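Local coordinates for cellulose-binding protein (Saccharophagus degradans, PDB 2YHG) that is of unconfirmed function but is related to nucleoside hydrolases and associated with carbohydrate metabolism, as the C-terminal part of a larger cellulose-binding protein, at residues V48-E56 with I311-W321; A330-N339 with L359-D370. All blocks are in the same frame, centred on the assembly; numbering follows the deposited sequence.

In the fold
Contact 1 packs helix 308-323 against the end of helix 42-52, which belongs to the nucleoside hydrolase-like domain. Contact 2 follows in series and binds the loop after helix 308-323 to the C-terminal beta domain around a calcium ion. Their centres lie about 19 Å apart, yet they touch. Asp314 OD1 and His333 NE2 are 2.7 Å apart, and Trp321 NE1 reaches Asn331 O at 2.9 Å; both are probable hydrogen bonds. The ring of Trp321 also stacks on that of His332. A buffer molecule, probably from crystallisation, lies close to the side chains of both Asp314 and His333, where the two contacts meet.

Contact 1: residues V48-E56 with I311-W321; sequences VRQLVMANE and IHNDFQARMDW. With ZN (zinc ion), chain I.
Helices 48-52 and 311-321 cross at 71°, their axes 10.0 Å apart, with Arg49 nearest Phe315 and Val52 nearest Arg318. Arg49 CG makes a CH-pi contact over one face of the Phe315 ring, 3.8 Å from its centroid. The bend at chi3 (-58°) turns the guanidinium past the ring's rim, where Phe315 CD2 lies over its centre, the planes 40° apart. Arg49 CZ is 3.3 Å from Phe315 CD2. Arg49 NH1 gives a hydrogen bond to a water that donates to Ile311 O and Asp314 OD2, while NE forms a salt bridge with Glu242. Val52 CG2 and Val48 CG1 meet the edge of the same ring.

Arg318 reaches back with an extended chain. Its NH1 holds two acceptors, Val52 O at 3.0 Å and Asn55 OD1 at 2.8 Å, each on a lone pair. NH2 forms a salt bridge with Glu56 OE2 at 2.8 Å, on the anti side of the carboxylate. NE forms another with Asp314 OD1, an oxygen also bonded by His333 NE2. Met53 CB and Trp321 CH2 lie over opposite faces of this guanidinium, each toward the rim.

Helix 308-323 also carries Asp320, whose OD1 binds zinc at 2.1 Å; His227 is a further ligand. The Glu56-Arg318-Asp314 salt-bridge network characterises this largely buried helix contact. Bonds to three nitrogens probably limit rotation of the Arg318 guanidinium, and the two carboxylates probably balance its charge.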
loop_
_atom_site.group_PDB
_atom_site.type_symbol
_atom_site.label_atom_id
_atom_site.label_comp_id
_atom_site.label_asym_id
_atom_site.label_seq_id
_atom_site.Cartn_x
_atom_site.Cartn_y
_atom_site.Cartn_z
ATOM N N VAL A 48 10.322 8.556 2.673
ATOM C CA VAL A 48 11.392 7.870 3.395
ATOM C C VAL A 48 10.959 6.461 3.796
ATOM O O VAL A 48 11.707 5.500 3.589
ATOM C CB VAL A 48 11.842 8.705 4.608
ATOM C CG1 VAL A 48 12.773 7.861 5.508
ATOM C CG2 VAL A 48 12.552 9.994 4.143
ATOM N N ARG A 49 9.766 6.327 4.366
ATOM C CA ARG A 49 9.299 4.993 4.739
ATOM C C ARG A 49 9.176 4.089 3.516
ATOM O O ARG A 49 9.625 2.934 3.529
ATOM C CB ARG A 49 7.978 5.029 5.495
ATOM C CG ARG A 49 7.600 3.643 6.006
ATOM C CD ARG A 49 6.173 3.506 6.464
ATOM N NE ARG A 49 5.835 4.450 7.543
ATOM C CZ ARG A 49 5.703 4.170 8.828
ATOM N NH1 ARG A 49 5.726 2.931 9.284
ATOM N NH2 ARG A 49 5.471 5.164 9.668
ATOM N N GLN A 50 8.603 4.604 2.430
ATOM C CA GLN A 50 8.466 3.783 1.231
ATOM C C GLN A 50 9.853 3.313 0.774
ATOM O O GLN A 50 10.009 2.154 0.337
ATOM C CB GLN A 50 7.758 4.539 0.122
ATOM C CG GLN A 50 7.768 3.884 -1.252
ATOM C CD GLN A 50 6.981 2.588 -1.359
ATOM O OE1 GLN A 50 5.862 2.590 -1.882
ATOM N NE2 GLN A 50 7.550 1.491 -0.888
ATOM N N LEU A 51 10.845 4.170 0.819
ATOM C CA LEU A 51 12.172 3.779 0.333
ATOM C C LEU A 51 12.800 2.666 1.151
ATOM O O LEU A 51 13.386 1.756 0.575
ATOM C CB LEU A 51 13.073 4.989 0.197
ATOM C CG LEU A 51 12.658 5.957 -0.921
ATOM C CD1 LEU A 51 13.524 7.203 -0.801
ATOM C CD2 LEU A 51 12.792 5.343 -2.265
ATOM N N VAL A 52 12.684 2.708 2.465
ATOM C CA VAL A 52 13.272 1.627 3.275
ATOM C C VAL A 52 12.431 0.357 3.243
ATOM O O VAL A 52 12.893 -0.691 3.686
ATOM C CB VAL A 52 13.623 2.061 4.713
ATOM C CG1 VAL A 52 14.609 3.218 4.710
ATOM C CG2 VAL A 52 12.380 2.351 5.558
ATOM N N MET A 53 11.229 0.448 2.685
ATOM C CA MET A 53 10.355 -0.696 2.386
ATOM C C MET A 53 10.453 -1.132 0.918
ATOM O O MET A 53 9.737 -2.049 0.525
ATOM C CB MET A 53 8.864 -0.342 2.722
ATOM C CG MET A 53 8.616 -0.115 4.217
ATOM S SD MET A 53 6.911 0.271 4.610
ATOM C CE MET A 53 6.164 -1.337 4.395
ATOM N N ALA A 54 11.284 -0.482 0.119
ATOM C CA ALA A 54 11.149 -0.603 -1.337
ATOM C C ALA A 54 11.499 -1.985 -1.873
ATOM O O ALA A 54 11.105 -2.353 -2.963
ATOM C CB ALA A 54 11.947 0.473 -2.061
ATOM N N ASN A 55 12.268 -2.764 -1.119
ATOM C CA ASN A 55 12.548 -4.138 -1.505
ATOM C C ASN A 55 11.282 -5.002 -1.599
ATOM O O ASN A 55 11.305 -6.060 -2.226
ATOM C CB ASN A 55 13.505 -4.793 -0.495
ATOM C CG ASN A 55 12.825 -5.034 0.835
ATOM O OD1 ASN A 55 12.427 -4.072 1.504
ATOM N ND2 ASN A 55 12.649 -6.305 1.212
ATOM N N GLU A 56 10.189 -4.576 -0.972
ATOM C CA GLU A 56 8.944 -5.333 -0.950
ATOM C C GLU A 56 8.030 -5.019 -2.123
ATOM O O GLU A 56 6.975 -5.659 -2.221
ATOM C CB GLU A 56 8.148 -5.034 0.350
ATOM C CG GLU A 56 8.926 -5.250 1.629
ATOM C CD GLU A 56 9.366 -6.680 1.894
ATOM O OE1 GLU A 56 8.806 -7.645 1.292
ATOM O OE2 GLU A 56 10.188 -6.853 2.836
ATOM N N ILE A 311 3.344 -2.355 12.067
ATOM C CA ILE A 311 3.764 -1.246 11.218
ATOM C C ILE A 311 4.933 -0.492 11.854
ATOM O O ILE A 311 5.946 -0.218 11.198
ATOM C CB ILE A 311 2.597 -0.274 10.942
ATOM C CG1 ILE A 311 1.522 -0.949 10.079
ATOM C CG2 ILE A 311 3.094 1.025 10.337
ATOM C CD1 ILE A 311 0.214 -0.169 9.979
ATOM N N HIS A 312 4.803 -0.163 13.135
ATOM C CA HIS A 312 5.833 0.638 13.762
ATOM C C HIS A 312 7.130 -0.133 13.951
ATOM O O HIS A 312 8.233 0.402 13.756
ATOM C CB HIS A 312 5.377 1.186 15.108
ATOM C CG HIS A 312 4.159 2.042 15.012
ATOM N ND1 HIS A 312 3.855 2.806 13.905
ATOM C CD2 HIS A 312 3.140 2.211 15.886
ATOM C CE1 HIS A 312 2.680 3.378 14.113
ATOM N NE2 HIS A 312 2.241 3.072 15.318
ATOM N N ASN A 313 7.008 -1.401 14.303
ATOM C CA ASN A 313 8.192 -2.216 14.497
ATOM C C ASN A 313 8.913 -2.427 13.167
ATOM O O ASN A 313 10.149 -2.413 13.097
ATOM C CB ASN A 313 7.843 -3.553 15.145
ATOM C CG ASN A 313 7.437 -3.408 16.581
ATOM O OD1 ASN A 313 7.286 -2.300 17.129
ATOM N ND2 ASN A 313 7.229 -4.562 17.215
ATOM N N ASP A 314 8.140 -2.607 12.091
ATOM C CA ASP A 314 8.684 -2.749 10.763
ATOM C C ASP A 314 9.577 -1.556 10.404
ATOM O O ASP A 314 10.717 -1.725 9.960
ATOM C CB ASP A 314 7.532 -2.905 9.782
ATOM C CG ASP A 314 7.966 -3.075 8.366
ATOM O OD1 ASP A 314 8.883 -3.875 8.064
ATOM O OD2 ASP A 314 7.369 -2.424 7.501
ATOM N N PHE A 315 9.066 -0.347 10.544
ATOM C CA PHE A 315 9.818 0.834 10.138
ATOM C C PHE A 315 11.048 1.000 11.040
ATOM O O PHE A 315 12.109 1.359 10.578
ATOM C CB PHE A 315 8.885 2.031 10.180
ATOM C CG PHE A 315 9.426 3.335 9.595
ATOM C CD1 PHE A 315 10.419 3.396 8.672
ATOM C CD2 PHE A 315 8.802 4.518 9.932
ATOM C CE1 PHE A 315 10.805 4.607 8.116
ATOM C CE2 PHE A 315 9.159 5.730 9.359
ATOM C CZ PHE A 315 10.169 5.775 8.452
ATOM N N GLN A 316 10.886 0.752 12.328
ATOM C CA GLN A 316 12.021 0.799 13.272
ATOM C C GLN A 316 13.150 -0.108 12.798
ATOM O O GLN A 316 14.320 0.311 12.744
ATOM C CB GLN A 316 11.552 0.456 14.666
ATOM C CG GLN A 316 12.676 0.377 15.672
ATOM C CD GLN A 316 12.276 -0.099 17.044
ATOM O OE1 GLN A 316 11.109 -0.100 17.424
ATOM N NE2 GLN A 316 13.275 -0.507 17.823
ATOM N N ALA A 317 12.839 -1.367 12.491
ATOM C CA ALA A 317 13.859 -2.309 12.049
ATOM C C ALA A 317 14.476 -1.874 10.750
ATOM O O ALA A 317 15.695 -1.993 10.580
ATOM C CB ALA A 317 13.269 -3.705 11.914
ATOM N N ARG A 318 13.670 -1.352 9.816
ATOM C CA ARG A 318 14.228 -0.956 8.527
ATOM C C ARG A 318 15.167 0.248 8.630
ATOM O O ARG A 318 16.116 0.343 7.858
ATOM C CB ARG A 318 13.106 -0.733 7.521
ATOM C CG ARG A 318 12.392 -1.997 7.143
ATOM C CD ARG A 318 11.132 -1.722 6.354
ATOM N NE ARG A 318 10.425 -2.936 5.965
ATOM C CZ ARG A 318 10.773 -3.729 4.976
ATOM N NH1 ARG A 318 11.727 -3.391 4.131
ATOM N NH2 ARG A 318 10.117 -4.864 4.816
ATOM N N MET A 319 14.914 1.151 9.562
ATOM C CA MET A 319 15.865 2.220 9.801
ATOM C C MET A 319 17.149 1.718 10.452
ATOM O O MET A 319 18.213 2.312 10.257
ATOM C CB MET A 319 15.248 3.340 10.617
ATOM C CG MET A 319 14.139 4.086 9.879
ATOM S SD MET A 319 14.600 4.772 8.270
ATOM C CE MET A 319 15.868 5.907 8.768
ATOM N N ASP A 320 17.088 0.599 11.168
ATOM C CA ASP A 320 18.294 -0.115 11.574
ATOM C C ASP A 320 19.022 -0.692 10.387
ATOM O O ASP A 320 20.251 -0.588 10.323
ATOM C CB ASP A 320 17.952 -1.192 12.593
ATOM C CG ASP A 320 17.366 -0.628 13.874
ATOM O OD1 ASP A 320 17.517 0.609 14.133
ATOM O OD2 ASP A 320 16.763 -1.425 14.640
ATOM N N TRP A 321 18.301 -1.304 9.456
ATOM C CA TRP A 321 18.926 -1.770 8.236
ATOM C C TRP A 321 19.732 -0.652 7.585
ATOM O O TRP A 321 20.816 -0.876 7.056
ATOM C CB TRP A 321 17.916 -2.301 7.231
ATOM C CG TRP A 321 17.118 -3.470 7.616
ATOM C CD1 TRP A 321 17.079 -4.115 8.812
ATOM C CD2 TRP A 321 16.126 -4.079 6.803
ATOM N NE1 TRP A 321 16.130 -5.095 8.789
ATOM C CE2 TRP A 321 15.528 -5.104 7.564
ATOM C CE3 TRP A 321 15.709 -3.873 5.499
ATOM C CZ2 TRP A 321 14.537 -5.948 7.049
ATOM C CZ3 TRP A 321 14.725 -4.714 4.976
ATOM C CH2 TRP A 321 14.158 -5.724 5.744
HETATM ZN ZN ZN I . 16.869 1.806 15.679
HETATM O O HOH W 1 5.759 3.706 12.135
HETATM O O HOH W 2 6.202 0.253 8.285
HETATM O O HOH W 3 15.123 2.210 14.615
HETATM O O HOH W 4 16.021 0.104 16.608
HETATM O O HOH W 5 16.183 2.799 17.356
#

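Contact 2: residues A330-N339 with L359-D370; sequences ANHHPVPVVN and LDASGSSDPDGD. With CA (calcium ion), chain D.
In this contact two mostly extended segments run antiparallel, tied at one end by a calcium ion. It joins the loop after helix 308-323 to the end of strand 356-360 and the turn that follows, in the C-terminal domain. Asn331 OD1, His332 O, Asp368 OD2 and Asp370 OD2 bind the calcium at 2.3 to 2.4 Å. Asp366 is bidentate, with OD1 at 2.4 Å and OD2 at 2.7 Å. Asp420 of strand 411-420 completes the site. Asn331 ND2 bonds to Pro424 O.

The acidic ligands sit on and beside a type I turn from Asp366 to Gly369. Asp366 OD2 accepts from the backbone N of Asp368, an Asx turn, and from that of Asp370. These bonds come from opposite faces of the carboxylate plane. Asp368 divides its oxygens: OD2 takes the metal and the backbone N of His332, while OD1 receives His332 ND1 at 2.7 Å. That bond is nearly straight (172°), in the ring plane and on the syn lone pair. His332 NE2 is bonded to His96.

Further along, Val335 and Ser365 form one antiparallel hydrogen-bonded pair. Ser364 OG then takes the place of a backbone acceptor for Val337 N at 3.0 Å and itself donates to Ala361 O. Val337 CG2 packs against Gly363 O at 3.3 Å. At the far end Asn339 N meets Asp360 O, and Asn339 OD1 accepts from Asp360 N at 2.8 Å.

Because both segments supply ligands, the calcium ties the turn to the linking loop, and it probably offsets the repulsion among the aspartates.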
loop_
_atom_site.group_PDB
_atom_site.type_symbol
_atom_site.label_atom_id
_atom_site.label_comp_id
_atom_site.label_asym_id
_atom_site.label_seq_id
_atom_site.Cartn_x
_atom_site.Cartn_y
_atom_site.Cartn_z
ATOM N N ALA A 330 20.835 -6.257 13.060
ATOM C CA ALA A 330 19.445 -5.798 12.991
ATOM C C ALA A 330 18.538 -7.012 12.914
ATOM O O ALA A 330 18.976 -8.115 12.579
ATOM C CB ALA A 330 19.232 -4.886 11.791
ATOM N N ASN A 331 17.249 -6.774 13.150
ATOM C CA ASN A 331 16.252 -7.819 13.036
ATOM C C ASN A 331 15.619 -7.857 11.657
ATOM O O ASN A 331 15.435 -6.819 11.016
ATOM C CB ASN A 331 15.191 -7.629 14.108
ATOM C CG ASN A 331 14.275 -8.836 14.250
ATOM O OD1 ASN A 331 14.638 -9.948 13.859
ATOM N ND2 ASN A 331 13.104 -8.645 14.870
ATOM N N HIS A 332 15.318 -9.071 11.202
ATOM C CA HIS A 332 14.640 -9.311 9.932
ATOM C C HIS A 332 13.376 -10.149 10.126
ATOM O O HIS A 332 13.253 -10.905 11.096
ATOM C CB HIS A 332 15.588 -9.973 8.950
ATOM C CG HIS A 332 16.903 -9.264 8.877
ATOM N ND1 HIS A 332 17.901 -9.515 9.788
ATOM C CD2 HIS A 332 17.329 -8.215 8.134
ATOM C CE1 HIS A 332 18.889 -8.653 9.607
ATOM N NE2 HIS A 332 18.577 -7.862 8.599
ATOM N N HIS A 333 12.431 -10.000 9.219
ATOM C CA HIS A 333 11.104 -10.562 9.401
ATOM C C HIS A 333 11.114 -12.087 9.386
ATOM O O HIS A 333 11.824 -12.695 8.586
ATOM C CB HIS A 333 10.143 -10.039 8.369
ATOM C CG HIS A 333 10.162 -8.555 8.249
ATOM N ND1 HIS A 333 11.209 -7.854 7.690
ATOM C CD2 HIS A 333 9.252 -7.644 8.645
ATOM C CE1 HIS A 333 10.918 -6.563 7.721
ATOM N NE2 HIS A 333 9.750 -6.405 8.335
ATOM N N PRO A 334 10.208 -12.694 10.158
ATOM C CA PRO A 334 10.026 -14.138 10.035
ATOM C C PRO A 334 9.359 -14.482 8.708
ATOM O O PRO A 334 8.790 -13.620 8.022
ATOM C CB PRO A 334 9.133 -14.473 11.214
ATOM C CG PRO A 334 8.471 -13.210 11.611
ATOM C CD PRO A 334 9.353 -12.099 11.205
ATOM N N VAL A 335 9.481 -15.754 8.341
ATOM C CA VAL A 335 9.118 -16.254 7.036
ATOM C C VAL A 335 8.021 -17.326 7.194
ATOM O O VAL A 335 8.273 -18.410 7.733
ATOM C CB VAL A 335 10.328 -16.839 6.321
ATOM C CG1 VAL A 335 9.862 -17.460 4.999
ATOM C CG2 VAL A 335 11.399 -15.756 6.109
ATOM N N PRO A 336 6.787 -17.020 6.782
ATOM C CA PRO A 336 5.716 -17.987 7.022
ATOM C C PRO A 336 5.706 -19.111 6.009
ATOM O O PRO A 336 5.934 -18.899 4.819
ATOM C CB PRO A 336 4.426 -17.190 6.831
ATOM C CG PRO A 336 4.805 -15.839 6.751
ATOM C CD PRO A 336 6.252 -15.717 6.374
ATOM N N VAL A 337 5.320 -20.289 6.478
ATOM C CA VAL A 337 4.967 -21.427 5.636
ATOM C C VAL A 337 3.700 -22.029 6.210
ATOM O O VAL A 337 3.604 -22.124 7.426
ATOM C CB VAL A 337 6.116 -22.471 5.633
ATOM C CG1 VAL A 337 5.697 -23.720 4.865
ATOM C CG2 VAL A 337 7.402 -21.846 5.059
ATOM N N VAL A 338 2.723 -22.356 5.363
ATOM C CA VAL A 338 1.503 -23.015 5.801
ATOM C C VAL A 338 1.292 -24.241 4.917
ATOM O O VAL A 338 1.245 -24.142 3.718
ATOM C CB VAL A 338 0.294 -22.081 5.727
ATOM C CG1 VAL A 338 -0.978 -22.834 6.096
ATOM C CG2 VAL A 338 0.500 -20.882 6.648
ATOM N N ASN A 339 1.177 -25.398 5.558
ATOM C CA ASN A 339 0.967 -26.661 4.882
ATOM C C ASN A 339 1.983 -26.845 3.751
ATOM O O ASN A 339 1.622 -27.207 2.644
ATOM C CB ASN A 339 -0.470 -26.801 4.402
ATOM C CG ASN A 339 -1.445 -26.961 5.555
ATOM O OD1 ASN A 339 -1.054 -27.096 6.705
ATOM N ND2 ASN A 339 -2.737 -26.915 5.260
ATOM N N LEU A 359 -4.359 -26.422 9.508
ATOM C CA LEU A 359 -3.458 -25.400 8.966
ATOM C C LEU A 359 -2.213 -25.399 9.838
ATOM O O LEU A 359 -2.275 -25.086 11.013
ATOM C CB LEU A 359 -4.117 -24.021 8.958
ATOM C CG LEU A 359 -5.377 -23.860 8.100
ATOM C CD1 LEU A 359 -5.995 -22.471 8.320
ATOM C CD2 LEU A 359 -5.130 -24.132 6.637
ATOM N N ASP A 360 -1.108 -25.818 9.249
ATOM C CA ASP A 360 0.106 -26.086 9.993
ATOM C C ASP A 360 1.212 -25.157 9.516
ATOM O O ASP A 360 1.626 -25.250 8.371
ATOM C CB ASP A 360 0.505 -27.557 9.769
ATOM C CG ASP A 360 1.645 -27.998 10.612
ATOM O OD1 ASP A 360 2.253 -27.174 11.327
ATOM O OD2 ASP A 360 1.937 -29.212 10.536
ATOM N N ALA A 361 1.635 -24.259 10.401
ATOM C CA ALA A 361 2.673 -23.296 10.093
ATOM C C ALA A 361 4.060 -23.765 10.515
ATOM O O ALA A 361 5.015 -22.964 10.467
ATOM C CB ALA A 361 2.347 -21.948 10.745
ATOM N N SER A 362 4.215 -25.021 10.902
ATOM C CA SER A 362 5.569 -25.571 11.101
ATOM C C SER A 362 6.439 -25.370 9.804
ATOM O O SER A 362 6.073 -25.552 8.712
ATOM C CB SER A 362 5.431 -27.079 11.476
ATOM O OG SER A 362 4.613 -27.219 12.580
ATOM N N GLY A 363 7.748 -25.211 9.860
ATOM C CA GLY A 363 8.228 -24.888 8.521
ATOM C C GLY A 363 8.664 -23.429 8.429
ATOM O O GLY A 363 9.326 -22.986 7.490
ATOM N N SER A 364 7.632 -22.618 9.066
ATOM C CA SER A 364 7.940 -21.203 9.188
ATOM C C SER A 364 9.323 -21.092 9.824
ATOM O O SER A 364 9.743 -21.968 10.570
ATOM C CB SER A 364 6.901 -20.495 10.047
ATOM O OG SER A 364 5.592 -20.509 9.480
ATOM N N SER A 365 10.008 -20.003 9.550
ATOM C CA SER A 365 11.356 -19.859 10.050
ATOM C C SER A 365 11.621 -18.398 10.367
ATOM O O SER A 365 10.878 -17.505 9.946
ATOM C CB SER A 365 12.380 -20.391 9.047
ATOM O OG SER A 365 12.293 -19.673 7.815
ATOM N N ASP A 366 12.736 -18.146 11.045
ATOM C CA ASP A 366 13.239 -16.800 11.201
ATOM C C ASP A 366 14.687 -16.729 10.823
ATOM O O ASP A 366 15.496 -17.516 11.319
ATOM C CB ASP A 366 13.078 -16.330 12.610
ATOM C CG ASP A 366 13.453 -14.884 12.759
ATOM O OD1 ASP A 366 12.621 -14.032 12.427
ATOM O OD2 ASP A 366 14.617 -14.585 13.112
ATOM N N PRO A 367 15.046 -15.755 9.970
ATOM C CA PRO A 367 16.409 -15.773 9.407
ATOM C C PRO A 367 17.475 -15.321 10.392
ATOM O O PRO A 367 18.680 -15.523 10.171
ATOM C CB PRO A 367 16.317 -14.791 8.232
ATOM C CG PRO A 367 15.162 -13.867 8.626
ATOM C CD PRO A 367 14.164 -14.757 9.313
ATOM N N ASP A 368 17.054 -14.775 11.518
ATOM C CA ASP A 368 18.000 -14.399 12.566
ATOM C C ASP A 368 18.138 -15.489 13.617
ATOM O O ASP A 368 18.917 -15.340 14.552
ATOM C CB ASP A 368 17.553 -13.115 13.247
ATOM C CG ASP A 368 17.162 -12.051 12.271
ATOM O OD1 ASP A 368 18.082 -11.526 11.610
ATOM O OD2 ASP A 368 15.942 -11.786 12.104
ATOM N N GLY A 369 17.322 -16.538 13.521
ATOM C CA GLY A 369 17.278 -17.579 14.526
ATOM C C GLY A 369 16.474 -17.168 15.739
ATOM O O GLY A 369 16.640 -17.756 16.806
ATOM N N ASP A 370 15.585 -16.182 15.585
ATOM C CA ASP A 370 14.697 -15.839 16.679
ATOM C C ASP A 370 13.686 -16.966 16.921
ATOM O O ASP A 370 13.391 -17.749 16.024
ATOM C CB ASP A 370 13.899 -14.571 16.345
ATOM C CG ASP A 370 14.765 -13.353 16.019
ATOM O OD1 ASP A 370 15.839 -13.208 16.627
ATOM O OD2 ASP A 370 14.278 -12.488 15.276
HETATM CA CA CA D . 13.794 -12.056 13.084
HETATM O O HOH W 6 16.823 -10.816 15.541
#